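Local coordinates for protein CaaX farnesyltransferase beta subunit Ram1 (Aspergillus fumigatus, PDB 4LNB) that probably serves as the peptide-binding subunit of a zinc-dependent heterodimeric enzyme that transfers a farnesyl group from farnesyl diphosphate to a cysteine near the C terminus of target proteins, at residues E249-A254 and E290-C295; M154-L159 and H433-L438. All blocks are in the same frame, centred on the assembly; numbering follows the deposited sequence. Where two conformers were deposited one is given.

Contact 1 (E249-A254 and E290-C295). With ED5 (tert-butyl 4-({(2-{(4-cyanophenyl)[(1-methyl-1H-imidazol-5-yl)methyl]amino}ethyl)[(2-methylphenyl)sulfonyl]amino}methyl)piperidine-1-carboxylate), chain H; FPP (farnesyl diphosphate), chain F.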
loop_
_atom_site.group_PDB
_atom_site.type_symbol
_atom_site.label_atom_id
_atom_site.label_comp_id
_atom_site.label_asym_id
_atom_site.label_seq_id
_atom_site.Cartn_x
_atom_site.Cartn_y
_atom_site.Cartn_z
ATOM N N GLU B 249 1.484 -5.073 -13.348
ATOM C CA GLU B 249 2.417 -5.736 -12.448
ATOM C C GLU B 249 2.816 -4.787 -11.325
ATOM O O GLU B 249 3.462 -3.766 -11.562
ATOM C CB GLU B 249 3.670 -6.211 -13.190
ATOM C CG GLU B 249 4.706 -6.798 -12.241
ATOM C CD GLU B 249 5.917 -7.381 -12.933
ATOM O OE1 GLU B 249 6.105 -7.164 -14.148
ATOM O OE2 GLU B 249 6.694 -8.066 -12.241
ATOM N N ASP B 250 2.420 -5.115 -10.101
ATOM C CA ASP B 250 2.847 -4.330 -8.948
ATOM C C ASP B 250 3.026 -5.218 -7.720
ATOM O O ASP B 250 2.691 -6.404 -7.763
ATOM C CB ASP B 250 1.910 -3.140 -8.684
ATOM C CG ASP B 250 0.464 -3.550 -8.460
ATOM O OD1 ASP B 250 0.214 -4.590 -7.817
ATOM O OD2 ASP B 250 -0.433 -2.812 -8.925
ATOM N N VAL B 251 3.558 -4.652 -6.638
ATOM C CA VAL B 251 3.877 -5.465 -5.467
ATOM C C VAL B 251 2.623 -6.007 -4.787
ATOM O O VAL B 251 2.677 -7.045 -4.129
ATOM C CB VAL B 251 4.783 -4.735 -4.445
ATOM C CG1 VAL B 251 6.078 -4.283 -5.109
ATOM C CG2 VAL B 251 4.061 -3.565 -3.827
ATOM N N ARG B 252 1.497 -5.324 -4.968
ATOM C CA ARG B 252 0.213 -5.820 -4.487
ATOM C C ARG B 252 -0.057 -7.180 -5.122
ATOM O O ARG B 252 -0.521 -8.109 -4.459
ATOM C CB ARG B 252 -0.903 -4.832 -4.844
ATOM C CG ARG B 252 -2.282 -5.457 -4.926
ATOM C CD ARG B 252 -3.284 -4.516 -5.579
ATOM N NE ARG B 252 -2.896 -4.162 -6.942
ATOM C CZ ARG B 252 -3.758 -3.902 -7.919
ATOM N NH1 ARG B 252 -5.062 -3.965 -7.690
ATOM N NH2 ARG B 252 -3.315 -3.584 -9.128
ATOM N N GLY B 253 0.266 -7.297 -6.408
ATOM C CA GLY B 253 0.133 -8.555 -7.120
ATOM C C GLY B 253 0.981 -9.664 -6.524
ATOM O O GLY B 253 0.513 -10.788 -6.341
ATOM N N ALA B 254 2.234 -9.348 -6.207
ATOM C CA ALA B 254 3.140 -10.334 -5.627
ATOM C C ALA B 254 2.653 -10.800 -4.252
ATOM O O ALA B 254 2.651 -11.995 -3.956
ATOM C CB ALA B 254 4.547 -9.769 -5.529
ATOM N N GLU B 290 14.418 -10.286 -5.066
ATOM C CA GLU B 290 15.206 -9.342 -5.856
ATOM C C GLU B 290 14.310 -8.265 -6.465
ATOM O O GLU B 290 14.646 -7.082 -6.448
ATOM C CB GLU B 290 15.988 -10.064 -6.958
ATOM C CG GLU B 290 17.076 -11.000 -6.447
ATOM C CD GLU B 290 16.549 -12.376 -6.074
ATOM O OE1 GLU B 290 15.319 -12.585 -6.118
ATOM O OE2 GLU B 290 17.371 -13.255 -5.745
ATOM N N TYR B 291 13.170 -8.686 -7.006
ATOM C CA TYR B 291 12.169 -7.758 -7.516
ATOM C C TYR B 291 11.709 -6.780 -6.432
ATOM O O TYR B 291 11.647 -5.571 -6.657
ATOM C CB TYR B 291 10.975 -8.537 -8.080
ATOM C CG TYR B 291 9.729 -7.708 -8.298
ATOM C CD1 TYR B 291 9.593 -6.898 -9.420
ATOM C CD2 TYR B 291 8.679 -7.751 -7.390
ATOM C CE1 TYR B 291 8.447 -6.147 -9.622
ATOM C CE2 TYR B 291 7.539 -7.003 -7.580
ATOM C CZ TYR B 291 7.425 -6.207 -8.697
ATOM O OH TYR B 291 6.281 -5.467 -8.883
ATOM N N LEU B 292 11.397 -7.302 -5.250
ATOM C CA LEU B 292 10.955 -6.448 -4.154
ATOM C C LEU B 292 12.044 -5.446 -3.755
ATOM O O LEU B 292 11.751 -4.297 -3.426
ATOM C CB LEU B 292 10.511 -7.298 -2.958
ATOM C CG LEU B 292 9.317 -8.213 -3.258
ATOM C CD1 LEU B 292 9.020 -9.137 -2.083
ATOM C CD2 LEU B 292 8.083 -7.396 -3.630
ATOM N N SER B 293 13.301 -5.876 -3.808
ATOM C CA SER B 293 14.419 -4.989 -3.501
ATOM C C SER B 293 14.466 -3.805 -4.469
ATOM O O SER B 293 14.776 -2.677 -4.079
ATOM C CB SER B 293 15.741 -5.756 -3.549
ATOM O OG SER B 293 16.844 -4.879 -3.392
ATOM N N ARG B 294 14.136 -4.066 -5.729
ATOM C CA ARG B 294 14.148 -3.024 -6.754
ATOM C C ARG B 294 12.955 -2.072 -6.647
ATOM O O ARG B 294 12.838 -1.118 -7.423
ATOM C CB ARG B 294 14.203 -3.647 -8.153
ATOM C CG ARG B 294 15.437 -4.505 -8.400
ATOM C CD ARG B 294 15.615 -4.839 -9.878
ATOM N NE ARG B 294 14.462 -5.546 -10.425
ATOM C CZ ARG B 294 14.317 -6.867 -10.412
ATOM N NH1 ARG B 294 15.255 -7.638 -9.877
ATOM N NH2 ARG B 294 13.230 -7.419 -10.933
ATOM N N CYS B 295 12.071 -2.334 -5.690
ATOM C CA CYS B 295 10.946 -1.441 -5.433
ATOM C C CYS B 295 11.211 -0.483 -4.273
ATOM O O CYS B 295 10.392 0.391 -3.986
ATOM C CB CYS B 295 9.660 -2.236 -5.185
ATOM S SG CYS B 295 9.003 -3.029 -6.676
HETATM O OAG ED5 H . -17.396 4.455 -0.443
HETATM C CBE ED5 H . -17.137 3.501 -1.144
HETATM O OBD ED5 H . -18.112 3.027 -2.058
HETATM C CBP ED5 H . -18.645 3.819 -3.132
HETATM C CAC ED5 H . -19.010 2.916 -4.248
HETATM C CAD ED5 H . -19.858 4.568 -2.716
HETATM C CAE ED5 H . -17.584 4.814 -3.624
HETATM N NBL ED5 H . -15.716 3.127 -1.331
HETATM C CAX ED5 H . -14.624 3.886 -0.704
HETATM C CAV ED5 H . -13.659 3.005 0.033
HETATM C CAW ED5 H . -15.274 1.994 -2.138
HETATM C CAU ED5 H . -14.276 1.117 -1.427
HETATM C CBK ED5 H . -13.169 1.873 -0.786
HETATM C CBB ED5 H . -12.191 2.387 -1.866
HETATM N NBN ED5 H . -11.610 1.340 -2.807
HETATM S SBQ ED5 H . -11.334 1.977 -4.336
HETATM O OAI ED5 H . -10.249 1.302 -5.001
HETATM O OAH ED5 H . -11.008 3.375 -4.226
HETATM C CBJ ED5 H . -12.839 1.836 -5.286
HETATM C CAN ED5 H . -13.469 3.012 -5.715
HETATM C CAL ED5 H . -14.674 2.952 -6.470
HETATM C CAK ED5 H . -15.235 1.716 -6.785
HETATM C CAM ED5 H . -14.615 0.541 -6.359
HETATM C CBF ED5 H . -13.409 0.595 -5.602
HETATM C CAA ED5 H . -12.781 -0.687 -5.167
HETATM C CAZ ED5 H . -10.407 0.611 -2.214
HETATM C CAY ED5 H . -9.272 1.424 -1.533
HETATM N NBM ED5 H . -8.454 2.309 -2.366
HETATM C CBH ED5 H . -7.540 1.725 -3.404
HETATM C CAQ ED5 H . -7.016 2.541 -4.412
HETATM C CAO ED5 H . -6.166 1.984 -5.383
HETATM C CAR ED5 H . -7.218 0.352 -3.359
HETATM C CAP ED5 H . -6.373 -0.200 -4.323
HETATM C CBG ED5 H . -5.846 0.614 -5.333
HETATM C CAJ ED5 H . -4.952 0.019 -6.360
HETATM N NAF ED5 H . -4.182 -0.521 -7.288
HETATM C CBA ED5 H . -8.519 3.774 -2.185
HETATM C CBI ED5 H . -7.985 4.288 -0.852
HETATM C CAS ED5 H . -8.724 4.553 0.300
HETATM N NBC ED5 H . -7.867 4.978 1.232
HETATM C CAT ED5 H . -6.645 4.973 0.710
HETATM N NBO ED5 H . -6.715 4.551 -0.565
HETATM C CAB ED5 H . -5.587 4.417 -1.480
HETATM C C1 FPP F . -2.849 6.146 -3.765
HETATM O O1 FPP F . -4.150 6.620 -3.619
HETATM C C2 FPP F . -2.492 4.987 -3.084
HETATM C C3 FPP F . -1.943 3.766 -3.789
HETATM C C4 FPP F . -1.723 4.056 -5.255
HETATM C C5 FPP F . -2.857 2.547 -3.590
HETATM C C6 FPP F . -2.468 1.511 -2.562
HETATM C C7 FPP F . -3.082 0.249 -2.576
HETATM C C8 FPP F . -4.130 -0.117 -1.545
HETATM C C10 FPP F . -4.368 0.989 -0.557
HETATM C C9 FPP F . -3.746 -1.386 -0.803
HETATM C C11 FPP F . -3.311 -2.580 -1.637
HETATM C C12 FPP F . -2.883 -3.741 -0.997
HETATM C C13 FPP F . -3.417 -5.089 -1.439
HETATM C C14 FPP F . -4.700 -5.017 -2.221
HETATM C C15 FPP F . -3.404 -6.131 -0.362
HETATM P PA FPP F . -4.483 8.022 -2.987
HETATM O O1A FPP F . -3.722 9.140 -3.662
HETATM O O2A FPP F . -5.969 8.247 -3.157
HETATM O O3A FPP F . -4.190 7.951 -1.439
HETATM P PB FPP F . -3.059 8.732 -0.673
HETATM O O1B FPP F . -1.703 8.355 -1.216
HETATM O O2B FPP F . -3.148 8.312 0.780
HETATM O O3B FPP F . -3.286 10.215 -0.775
HETATM O O HOH W 1 6.290 -3.931 -10.979
#
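Tyr291 reaches from helix 288-293 of the alpha-alpha toroid to the capped start of helix 251-263, beside the inhibitor ED5 and farnesyl diphosphate, and its ring meets Val251 and Glu249. The apolar part centres on one methyl: in the conformer described, one of two modelled, Val251 CG1 lies 3.5 Å from Cys295 SG and 4.0 Å from both Tyr291 CE2 and Leu292 CD2. Leu292 and Val251 also touch helix 312-322, which extends this buried patch.

Polar linkage between the segments runs through water. One molecule donates to Glu249 O and lies 2.6 Å from Tyr291 OH, at the edge of the phenol ring and in its plane. Glu249 comes at Tyr291 from the opposite direction, its extended chain bringing OE2 to 3.7 Å from Tyr291 CE1.

Within 249-254, Asp250 is the N-cap: its OD1 accepts from Gly253 N. Arg252 grips the same carboxylate side-on, NE to OD1 and NH2 to OD2, the latter a 3.0 Å salt bridge on the syn lone pair. Asp250 and Glu248 probably hold the guanidinium's plane, its face toward the ED5 nitrile. The segments themselves thus join through an apolar patch and one bridging water, without a direct polar bond.

Contact 2 (M154-L159 and H433-L438). With ZN (zinc ion), chain G; ED5 (tert-butyl 4-({(2-{(4-cyanophenyl)[(1-methyl-1H-imidazol-5-yl)methyl]amino}ethyl)[(2-methylphenyl)sulfonyl]amino}methyl)piperidine-1-carboxylate), chain H.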
loop_
_atom_site.group_PDB
_atom_site.type_symbol
_atom_site.label_atom_id
_atom_site.label_comp_id
_atom_site.label_asym_id
_atom_site.label_seq_id
_atom_site.Cartn_x
_atom_site.Cartn_y
_atom_site.Cartn_z
ATOM N N MET B 154 -15.690 -6.852 -0.616
ATOM C CA MET B 154 -16.809 -6.464 0.239
ATOM C C MET B 154 -17.096 -7.536 1.277
ATOM O O MET B 154 -17.376 -7.244 2.441
ATOM C CB MET B 154 -18.060 -6.230 -0.609
ATOM C CG MET B 154 -17.958 -5.044 -1.546
ATOM S SD MET B 154 -18.022 -3.494 -0.640
ATOM C CE MET B 154 -19.599 -3.671 0.175
ATOM N N VAL B 155 -17.036 -8.786 0.836
ATOM C CA VAL B 155 -17.243 -9.912 1.731
ATOM C C VAL B 155 -16.104 -9.985 2.740
ATOM O O VAL B 155 -16.338 -10.124 3.941
ATOM C CB VAL B 155 -17.341 -11.237 0.956
ATOM C CG1 VAL B 155 -17.425 -12.412 1.915
ATOM C CG2 VAL B 155 -18.552 -11.212 0.031
ATOM N N TYR B 156 -14.872 -9.879 2.255
ATOM C CA TYR B 156 -13.714 -9.936 3.140
ATOM C C TYR B 156 -13.707 -8.830 4.197
ATOM O O TYR B 156 -13.512 -9.109 5.378
ATOM C CB TYR B 156 -12.397 -9.909 2.358
ATOM C CG TYR B 156 -11.211 -9.647 3.256
ATOM C CD1 TYR B 156 -10.720 -10.640 4.099
ATOM C CD2 TYR B 156 -10.602 -8.398 3.287
ATOM C CE1 TYR B 156 -9.646 -10.395 4.941
ATOM C CE2 TYR B 156 -9.529 -8.146 4.121
ATOM C CZ TYR B 156 -9.055 -9.148 4.944
ATOM O OH TYR B 156 -7.985 -8.892 5.772
ATOM N N TRP B 157 -13.898 -7.583 3.768
ATOM C CA TRP B 157 -13.848 -6.439 4.679
ATOM C C TRP B 157 -14.853 -6.591 5.818
ATOM O O TRP B 157 -14.545 -6.308 6.975
ATOM C CB TRP B 157 -14.130 -5.132 3.933
ATOM C CG TRP B 157 -13.091 -4.756 2.919
ATOM C CD1 TRP B 157 -11.753 -5.018 2.973
ATOM C CD2 TRP B 157 -13.311 -4.044 1.694
ATOM N NE1 TRP B 157 -11.126 -4.507 1.861
ATOM C CE2 TRP B 157 -12.063 -3.911 1.057
ATOM C CE3 TRP B 157 -14.446 -3.510 1.075
ATOM C CZ2 TRP B 157 -11.915 -3.264 -0.171
ATOM C CZ3 TRP B 157 -14.298 -2.868 -0.147
ATOM C CH2 TRP B 157 -13.043 -2.752 -0.755
ATOM N N ALA B 158 -16.056 -7.040 5.481
ATOM C CA ALA B 158 -17.097 -7.223 6.484
ATOM C C ALA B 158 -16.788 -8.375 7.436
ATOM O O ALA B 158 -16.918 -8.230 8.652
ATOM C CB ALA B 158 -18.450 -7.425 5.819
ATOM N N LEU B 159 -16.388 -9.518 6.886
ATOM C CA LEU B 159 -16.078 -10.687 7.709
ATOM C C LEU B 159 -14.910 -10.407 8.644
ATOM O O LEU B 159 -14.927 -10.801 9.814
ATOM C CB LEU B 159 -15.754 -11.900 6.835
ATOM C CG LEU B 159 -16.921 -12.557 6.101
ATOM C CD1 LEU B 159 -16.416 -13.712 5.247
ATOM C CD2 LEU B 159 -17.986 -13.026 7.082
ATOM N N HIS B 433 -12.713 1.084 5.121
ATOM C CA HIS B 433 -12.091 1.852 6.194
ATOM C C HIS B 433 -12.461 1.325 7.574
ATOM O O HIS B 433 -11.700 1.484 8.528
ATOM C CB HIS B 433 -12.404 3.344 6.064
ATOM C CG HIS B 433 -11.603 4.022 4.997
ATOM N ND1 HIS B 433 -12.117 4.317 3.754
ATOM C CD2 HIS B 433 -10.312 4.432 4.979
ATOM C CE1 HIS B 433 -11.182 4.893 3.019
ATOM N NE2 HIS B 433 -10.076 4.973 3.738
ATOM N N THR B 434 -13.625 0.694 7.679
ATOM C CA THR B 434 -14.023 0.083 8.939
ATOM C C THR B 434 -13.119 -1.111 9.223
ATOM O O THR B 434 -12.585 -1.250 10.325
ATOM C CB THR B 434 -15.500 -0.354 8.923
ATOM O OG1 THR B 434 -16.333 0.800 8.767
ATOM C CG2 THR B 434 -15.867 -1.055 10.226
ATOM N N CYS B 435 -12.934 -1.959 8.216
ATOM C CA CYS B 435 -12.087 -3.137 8.359
ATOM C C CYS B 435 -10.658 -2.780 8.778
ATOM O O CYS B 435 -10.125 -3.334 9.745
ATOM C CB CYS B 435 -12.069 -3.947 7.055
ATOM S SG CYS B 435 -10.802 -5.240 6.989
ATOM N N TYR B 436 -10.039 -1.846 8.066
ATOM C CA TYR B 436 -8.622 -1.586 8.292
ATOM C C TYR B 436 -8.310 -0.689 9.496
ATOM O O TYR B 436 -7.242 -0.813 10.089
ATOM C CB TYR B 436 -7.937 -1.111 7.010
ATOM C CG TYR B 436 -7.831 -2.222 5.986
ATOM C CD1 TYR B 436 -7.113 -3.380 6.267
ATOM C CD2 TYR B 436 -8.451 -2.119 4.746
ATOM C CE1 TYR B 436 -7.008 -4.405 5.340
ATOM C CE2 TYR B 436 -8.352 -3.146 3.808
ATOM C CZ TYR B 436 -7.630 -4.280 4.111
ATOM O OH TYR B 436 -7.529 -5.301 3.191
ATOM N N ALA B 437 -9.237 0.189 9.869
ATOM C CA ALA B 437 -9.076 0.936 11.116
ATOM C C ALA B 437 -9.136 -0.019 12.309
ATOM O O ALA B 437 -8.365 0.115 13.259
ATOM C CB ALA B 437 -10.136 2.025 11.248
ATOM N N LEU B 438 -10.050 -0.984 12.258
ATOM C CA LEU B 438 -10.161 -1.972 13.328
ATOM C C LEU B 438 -8.938 -2.887 13.357
ATOM O O LEU B 438 -8.462 -3.271 14.427
ATOM C CB LEU B 438 -11.446 -2.794 13.188
ATOM C CG LEU B 438 -12.763 -2.056 13.437
ATOM C CD1 LEU B 438 -13.951 -2.933 13.063
ATOM C CD2 LEU B 438 -12.857 -1.621 14.893
HETATM ZN ZN ZN G . -8.096 5.111 3.273
HETATM O OAG ED5 H . -17.396 4.455 -0.443
HETATM C CBE ED5 H . -17.137 3.501 -1.144
HETATM O OBD ED5 H . -18.112 3.027 -2.058
HETATM C CBP ED5 H . -18.645 3.819 -3.132
HETATM C CAC ED5 H . -19.010 2.916 -4.248
HETATM C CAD ED5 H . -19.858 4.568 -2.716
HETATM C CAE ED5 H . -17.584 4.814 -3.624
HETATM N NBL ED5 H . -15.716 3.127 -1.331
HETATM C CAX ED5 H . -14.624 3.886 -0.704
HETATM C CAV ED5 H . -13.659 3.005 0.033
HETATM C CAW ED5 H . -15.274 1.994 -2.138
HETATM C CAU ED5 H . -14.276 1.117 -1.427
HETATM C CBK ED5 H . -13.169 1.873 -0.786
HETATM C CBB ED5 H . -12.191 2.387 -1.866
HETATM N NBN ED5 H . -11.610 1.340 -2.807
HETATM S SBQ ED5 H . -11.334 1.977 -4.336
HETATM O OAI ED5 H . -10.249 1.302 -5.001
HETATM O OAH ED5 H . -11.008 3.375 -4.226
HETATM C CBJ ED5 H . -12.839 1.836 -5.286
HETATM C CAN ED5 H . -13.469 3.012 -5.715
HETATM C CAL ED5 H . -14.674 2.952 -6.470
HETATM C CAK ED5 H . -15.235 1.716 -6.785
HETATM C CAM ED5 H . -14.615 0.541 -6.359
HETATM C CBF ED5 H . -13.409 0.595 -5.602
HETATM C CAA ED5 H . -12.781 -0.687 -5.167
HETATM C CAZ ED5 H . -10.407 0.611 -2.214
HETATM C CAY ED5 H . -9.272 1.424 -1.533
HETATM N NBM ED5 H . -8.454 2.309 -2.366
HETATM C CBH ED5 H . -7.540 1.725 -3.404
HETATM C CAQ ED5 H . -7.016 2.541 -4.412
HETATM C CAO ED5 H . -6.166 1.984 -5.383
HETATM C CAR ED5 H . -7.218 0.352 -3.359
HETATM C CAP ED5 H . -6.373 -0.200 -4.323
HETATM C CBG ED5 H . -5.846 0.614 -5.333
HETATM C CAJ ED5 H . -4.952 0.019 -6.360
HETATM N NAF ED5 H . -4.182 -0.521 -7.288
HETATM C CBA ED5 H . -8.519 3.774 -2.185
HETATM C CBI ED5 H . -7.985 4.288 -0.852
HETATM C CAS ED5 H . -8.724 4.553 0.300
HETATM N NBC ED5 H . -7.867 4.978 1.232
HETATM C CAT ED5 H . -6.645 4.973 0.710
HETATM N NBO ED5 H . -6.715 4.551 -0.565
HETATM C CAB ED5 H . -5.587 4.417 -1.480
HETATM O O HOH W 2 -6.127 -7.439 4.030
HETATM O O HOH W 3 -8.345 -3.976 0.599
#
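Two helices of the alpha-alpha toroid, 151-164 and 431-444, meet here beside the zinc site. Their short segments approach to 8.6 Å between axes at 42°, and the backbones are closest at Trp157 and Cys435. Cys435 CB sits 3.4 Å from Trp157 O, and its SG makes oblique sulfur-aromatic contacts with the Tyr156 and Trp157 rings.

Tyr436 packs against both of those aromatics. Its CE2 is 3.7 Å from Trp157 NE1, and the tyrosine and pyrrole planes stand 72° apart in an oblique pair. Tyr156, swung to the side opposite its own amide nitrogen (chi1 167°), crosses Tyr436 at about a right angle and places CE2 3.6 Å from the Tyr436 OH, which lies at the Tyr156 ring edge. Two waters meet this buried hydroxyl: one also donates to Tyr156 OH, which has a protein partner in Val499 O, and the other accepts from Trp157 NE1.

The CB of His433 is directed away from 154-159, and its imidazole binds zinc with Asp365 and Cys367. The imidazole of ED5 joins them, so the inhibitor is tied directly to the metal, while its piperidine CAU comes within 4.1 Å of Trp157 CH2. At the zinc ion, His433 NE2 stands at 2.0 Å and ED5 NBC at 2.1 Å.

Overall arrangement
From the N terminus, the chain first passes through 154-159, the earlier half of contact 2, then runs through both halves of contact 1 before returning to 433-438. Contact 1 closes a short loop, with 35 residues between its segments, and is nested inside the loop closed by contact 2, which has 273 residues between its segments. The first joins sequence-near parts of the toroid, helices 251-263 and 288-293; the second brings helix 151-164 against helix 431-444, tying early and late parts of the domain together. Their centres are 25 Å apart and their nearest atoms about 10 Å, so they do not touch. ED5 reaches both sites, bridging the two parts of the toroid.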